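CalsepRRP (Calystegia sepium, PDB 1JY5) is an RNase-related protein of the RNase T2 family, whose members generally bind and cleave RNA, though its own activity is not firmly established. Local coordinates at residues D6-A11 with K43-D48; G52-C57 with A103-C108. All blocks are in the same frame, centred on the assembly; numbering follows the deposited sequence.

The two contacts lie on the same side of the chain's centre, their own centres about 9 Å apart, and follow one another along the chain: contact 1 closes before contact 2 opens. Contact 1 pairs strands 7-14 and 40-48 of the main antiparallel sheet. Contact 2 fixes the loop that follows strand 40-48 against the end of helix 97-106 and the residues just after it. They meet where W46 stacks on H105, P47 packs on H105 and P55, and D48 touches W54. Segments 43-48 and 103-108 carry parts of the two conserved sequence motifs of RNase T2 enzymes, so the joint between the contacts probably corresponds to the active-site region of active relatives.

Contact 1 (D6-A11 with K43-D48); sequences DYFTLA and KGLWPD
D48 CB sits over one face of the Y7 ring, 3.5 Å from CZ, a CH-pi contact. Y7 turns its ring there by setting CG between its backbone N and carbonyl carbon (chi1 68°). An alanine here is likely to cost D48 CB its ring partner and open a gap beside C181 and P192. The D48 carboxylate, its plane 59° from the ring, takes the T9 hydroxyl on OD2: OG1 donates at 2.7 Å, nearly in line with the C-O bond. CG2, the other T9 branch, lies anti to the backbone N and reaches W46 CE3 (3.8 Å). A11 CB rests over one face of the indole, 3.6 Å from CH2; H105 stacks on the other, and NE1 is hydrogen-bonded to E101 OE2. These strands belong to the antiparallel sheet of the RNase T2 fold; segment 43-48 carries the family's GLWP sequence, with K43 where active relatives typically have histidine. Two classic bulges flank the regular pairing: D48 O accepts from D6 N (2.7 Å) and Y7 N, A11 O from K43 N and G44 N. On the sheet's other face, L45 CG packs on F8 CD2 (3.8 Å) and P47 CG on F8 CE2 (4.1 Å).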
loop_
_atom_site.group_PDB
_atom_site.type_symbol
_atom_site.label_atom_id
_atom_site.label_comp_id
_atom_site.label_asym_id
_atom_site.label_seq_id
_atom_site.Cartn_x
_atom_site.Cartn_y
_atom_site.Cartn_z
ATOM N N ASP A 6 11.965 4.713 -12.084
ATOM C CA ASP A 6 12.031 3.539 -12.952
ATOM C C ASP A 6 10.763 2.697 -12.979
ATOM O O ASP A 6 10.315 2.273 -14.044
ATOM C CB ASP A 6 13.213 2.667 -12.529
ATOM C CG ASP A 6 14.539 3.367 -12.709
ATOM O OD1 ASP A 6 15.407 3.243 -11.818
ATOM O OD2 ASP A 6 14.718 4.033 -13.753
ATOM N N TYR A 7 10.188 2.451 -11.809
ATOM C CA TYR A 7 8.984 1.641 -11.733
ATOM C C TYR A 7 8.122 2.067 -10.554
ATOM O O TYR A 7 8.545 2.850 -9.701
ATOM C CB TYR A 7 9.365 0.160 -11.594
ATOM C CG TYR A 7 10.022 -0.164 -10.269
ATOM C CD1 TYR A 7 9.257 -0.549 -9.163
ATOM C CD2 TYR A 7 11.401 -0.007 -10.095
ATOM C CE1 TYR A 7 9.847 -0.762 -7.914
ATOM C CE2 TYR A 7 12.001 -0.216 -8.850
ATOM C CZ TYR A 7 11.220 -0.587 -7.767
ATOM O OH TYR A 7 11.803 -0.740 -6.530
ATOM N N PHE A 8 6.906 1.534 -10.524
ATOM C CA PHE A 8 5.937 1.817 -9.477
ATOM C C PHE A 8 5.849 0.670 -8.471
ATOM O O PHE A 8 5.836 -0.505 -8.854
ATOM C CB PHE A 8 4.538 1.985 -10.084
ATOM C CG PHE A 8 4.255 3.346 -10.648
ATOM C CD1 PHE A 8 3.892 3.497 -11.984
ATOM C CD2 PHE A 8 4.255 4.464 -9.822
ATOM C CE1 PHE A 8 3.519 4.743 -12.485
ATOM C CE2 PHE A 8 3.884 5.712 -10.311
ATOM C CZ PHE A 8 3.516 5.853 -11.643
ATOM N N THR A 9 5.800 1.003 -7.185
ATOM C CA THR A 9 5.606 -0.020 -6.164
ATOM C C THR A 9 4.245 0.274 -5.543
ATOM O O THR A 9 4.011 1.381 -5.056
ATOM C CB THR A 9 6.673 0.026 -5.030
ATOM O OG1 THR A 9 7.904 -0.540 -5.495
ATOM C CG2 THR A 9 6.192 -0.764 -3.799
ATOM N N LEU A 10 3.324 -0.686 -5.606
ATOM C CA LEU A 10 2.024 -0.493 -4.963
ATOM C C LEU A 10 2.175 -1.217 -3.628
ATOM O O LEU A 10 2.290 -2.439 -3.591
ATOM C CB LEU A 10 0.869 -1.123 -5.769
ATOM C CG LEU A 10 -0.514 -1.136 -5.086
ATOM C CD1 LEU A 10 -0.973 0.286 -4.826
ATOM C CD2 LEU A 10 -1.559 -1.867 -5.946
ATOM N N ALA A 11 2.210 -0.460 -2.537
ATOM C CA ALA A 11 2.346 -1.058 -1.218
ATOM C C ALA A 11 0.971 -1.132 -0.578
ATOM O O ALA A 11 0.200 -0.170 -0.622
ATOM C CB ALA A 11 3.300 -0.235 -0.352
ATOM N N LYS A 43 -1.319 1.543 1.212
ATOM C CA LYS A 43 -0.312 2.217 2.009
ATOM C C LYS A 43 0.123 3.363 1.088
ATOM O O LYS A 43 0.125 4.538 1.481
ATOM C CB LYS A 43 0.864 1.287 2.298
ATOM C CG LYS A 43 2.056 1.976 2.928
ATOM C CD LYS A 43 1.694 2.631 4.245
ATOM C CE LYS A 43 2.903 3.351 4.801
ATOM N NZ LYS A 43 2.608 4.049 6.077
ATOM N N GLY A 44 0.477 3.013 -0.150
ATOM C CA GLY A 44 0.874 4.024 -1.117
ATOM C C GLY A 44 1.251 3.500 -2.493
ATOM O O GLY A 44 1.289 2.294 -2.710
ATOM N N LEU A 45 1.494 4.417 -3.431
ATOM C CA LEU A 45 1.932 4.064 -4.783
ATOM C C LEU A 45 3.245 4.821 -4.847
ATOM O O LEU A 45 3.261 6.052 -4.857
ATOM C CB LEU A 45 0.972 4.587 -5.863
ATOM C CG LEU A 45 1.430 4.322 -7.313
ATOM C CD1 LEU A 45 1.552 2.818 -7.571
ATOM C CD2 LEU A 45 0.426 4.932 -8.286
ATOM N N TRP A 46 4.349 4.091 -4.872
ATOM C CA TRP A 46 5.641 4.746 -4.860
ATOM C C TRP A 46 6.487 4.734 -6.133
ATOM O O TRP A 46 6.808 3.669 -6.663
ATOM C CB TRP A 46 6.499 4.158 -3.727
ATOM C CG TRP A 46 5.830 4.062 -2.374
ATOM C CD1 TRP A 46 4.917 4.927 -1.840
ATOM C CD2 TRP A 46 6.087 3.075 -1.361
ATOM N NE1 TRP A 46 4.591 4.541 -0.557
ATOM C CE2 TRP A 46 5.293 3.408 -0.239
ATOM C CE3 TRP A 46 6.912 1.942 -1.294
ATOM C CZ2 TRP A 46 5.299 2.652 0.938
ATOM C CZ3 TRP A 46 6.916 1.186 -0.113
ATOM C CH2 TRP A 46 6.112 1.549 0.982
ATOM N N PRO A 47 6.830 5.926 -6.659
ATOM C CA PRO A 47 7.672 5.945 -7.861
ATOM C C PRO A 47 9.024 5.532 -7.269
ATOM O O PRO A 47 9.482 6.138 -6.295
ATOM C CB PRO A 47 7.662 7.417 -8.277
ATOM C CG PRO A 47 6.314 7.894 -7.805
ATOM C CD PRO A 47 6.229 7.251 -6.424
ATOM N N ASP A 48 9.650 4.503 -7.825
ATOM C CA ASP A 48 10.920 4.020 -7.283
ATOM C C ASP A 48 12.027 3.894 -8.317
ATOM O O ASP A 48 11.780 3.942 -9.518
ATOM C CB ASP A 48 10.727 2.644 -6.614
ATOM C CG ASP A 48 9.975 2.723 -5.289
ATOM O OD1 ASP A 48 10.218 3.672 -4.509
ATOM O OD2 ASP A 48 9.151 1.825 -5.016
#

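Contact 2 (G52-C57 with A103-C108)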
loop_
_atom_site.group_PDB
_atom_site.type_symbol
_atom_site.label_atom_id
_atom_site.label_comp_id
_atom_site.label_asym_id
_atom_site.label_seq_id
_atom_site.Cartn_x
_atom_site.Cartn_y
_atom_site.Cartn_z
ATOM N N GLY A 52 17.020 0.505 -5.658
ATOM C CA GLY A 52 16.532 0.405 -4.295
ATOM C C GLY A 52 16.327 1.725 -3.581
ATOM O O GLY A 52 15.914 1.744 -2.420
ATOM N N THR A 53 16.650 2.831 -4.243
ATOM C CA THR A 53 16.429 4.138 -3.639
ATOM C C THR A 53 15.217 4.678 -4.388
ATOM O O THR A 53 14.649 3.974 -5.225
ATOM C CB THR A 53 17.625 5.106 -3.831
ATOM O OG1 THR A 53 17.782 5.414 -5.219
ATOM C CG2 THR A 53 18.919 4.480 -3.299
ATOM N N TRP A 54 14.816 5.909 -4.102
ATOM C CA TRP A 54 13.657 6.474 -4.776
ATOM C C TRP A 54 13.632 7.991 -4.682
ATOM O O TRP A 54 14.255 8.578 -3.808
ATOM C CB TRP A 54 12.374 5.899 -4.159
ATOM C CG TRP A 54 12.257 6.159 -2.685
ATOM C CD1 TRP A 54 11.728 7.269 -2.085
ATOM C CD2 TRP A 54 12.757 5.333 -1.626
ATOM N NE1 TRP A 54 11.875 7.189 -0.720
ATOM C CE2 TRP A 54 12.503 6.012 -0.410
ATOM C CE3 TRP A 54 13.402 4.089 -1.584
ATOM C CZ2 TRP A 54 12.870 5.485 0.835
ATOM C CZ3 TRP A 54 13.769 3.566 -0.344
ATOM C CH2 TRP A 54 13.501 4.266 0.847
ATOM N N PRO A 55 12.926 8.648 -5.610
ATOM C CA PRO A 55 12.847 10.108 -5.567
ATOM C C PRO A 55 11.851 10.433 -4.456
ATOM O O PRO A 55 10.942 9.645 -4.196
ATOM C CB PRO A 55 12.315 10.458 -6.955
ATOM C CG PRO A 55 11.390 9.297 -7.238
ATOM C CD PRO A 55 12.210 8.108 -6.780
ATOM N N SER A 56 12.016 11.561 -3.779
ATOM C CA SER A 56 11.076 11.894 -2.716
ATOM C C SER A 56 10.871 13.390 -2.588
ATOM O O SER A 56 11.779 14.171 -2.850
ATOM C CB SER A 56 11.563 11.348 -1.367
ATOM O OG SER A 56 12.721 12.042 -0.928
ATOM N N CYS A 57 9.670 13.786 -2.185
ATOM C CA CYS A 57 9.368 15.197 -1.993
ATOM C C CYS A 57 9.729 16.002 -3.229
ATOM O O CYS A 57 10.454 16.995 -3.157
ATOM C CB CYS A 57 10.147 15.728 -0.789
ATOM S SG CYS A 57 9.708 14.906 0.795
ATOM N N ALA A 103 2.745 14.446 -1.030
ATOM C CA ALA A 103 3.947 15.253 -0.908
ATOM C C ALA A 103 5.212 14.426 -1.084
ATOM O O ALA A 103 6.094 14.770 -1.874
ATOM C CB ALA A 103 3.970 15.960 0.450
ATOM N N LYS A 104 5.286 13.317 -0.359
ATOM C CA LYS A 104 6.463 12.464 -0.384
ATOM C C LYS A 104 6.680 11.638 -1.651
ATOM O O LYS A 104 7.808 11.547 -2.149
ATOM C CB LYS A 104 6.433 11.534 0.833
ATOM C CG LYS A 104 7.752 10.830 1.128
ATOM C CD LYS A 104 7.602 9.919 2.337
ATOM C CE LYS A 104 8.935 9.383 2.806
ATOM N NZ LYS A 104 8.753 8.449 3.942
ATOM N N HIS A 105 5.607 11.057 -2.185
ATOM C CA HIS A 105 5.713 10.195 -3.367
ATOM C C HIS A 105 4.891 10.593 -4.596
ATOM O O HIS A 105 5.368 10.486 -5.726
ATOM C CB HIS A 105 5.323 8.764 -2.980
ATOM C CG HIS A 105 6.231 8.132 -1.971
ATOM N ND1 HIS A 105 7.517 7.734 -2.269
ATOM C CD2 HIS A 105 6.020 7.774 -0.681
ATOM C CE1 HIS A 105 8.055 7.156 -1.212
ATOM N NE2 HIS A 105 7.168 7.165 -0.235
ATOM N N GLY A 106 3.651 11.031 -4.374
ATOM C CA GLY A 106 2.776 11.406 -5.477
ATOM C C GLY A 106 3.360 12.435 -6.429
ATOM O O GLY A 106 3.253 12.306 -7.653
ATOM N N THR A 107 3.971 13.465 -5.859
ATOM C CA THR A 107 4.593 14.525 -6.644
ATOM C C THR A 107 5.675 13.945 -7.551
ATOM O O THR A 107 5.942 14.477 -8.619
ATOM C CB THR A 107 5.241 15.589 -5.728
ATOM O OG1 THR A 107 6.135 14.947 -4.811
ATOM C CG2 THR A 107 4.176 16.351 -4.943
ATOM N N CYS A 108 6.292 12.844 -7.132
ATOM C CA CYS A 108 7.350 12.227 -7.925
ATOM C C CYS A 108 6.850 11.306 -9.054
ATOM O O CYS A 108 7.655 10.716 -9.776
ATOM C CB CYS A 108 8.293 11.449 -7.004
ATOM S SG CYS A 108 9.080 12.410 -5.656
HETATM O O HOH W 1 8.721 8.237 -4.518
#
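C57 and K104 share the one direct hydrogen bond between the loop 52-57 and segment 103-108: C57 N donates to K104 O at 2.9 Å, nearly straight (163°) but tilted from the carbonyl plane. Two CA-H...O contacts run beside it, S56 CA to K104 O at 3.3 Å and C57 CA to A103 O, also 3.3 Å, so the loop backbone lies across helical carbonyls. A103 O has another donor, T107 OG1 (2.9 Å), which approaches from above the carbonyl plane. A water joins P55 O, to which it donates at 2.6 Å, with H105 ND1, also 2.6 Å away, and lies in the plane of the imidazole. Segment 103-108 closes the EWxKHGTC sequence characteristic of RNase T2 proteins, its first residues, 103-106, on a helix with a wider pi-type turn. Among the rings, a chi1 of 58° turns the W54 indole so that CD1 comes to the imidazole edge, 3.8 Å from H105 CE1; the pair is oblique, the imidazole and the five-membered ring of W54 inclined at 46°. K104 CG lies above one face of the imidazole, while the extended lysine chain carries NZ on to Y100 OH. Apolar packing is provided by P55, whose CG touches C108 CB at 3.8 Å while the C108 sulfur lies against the peptide joining P55 to S56. Covalent links secure both segments: C57 is bonded to C90, and C108 to C58, the residue that follows this loop segment.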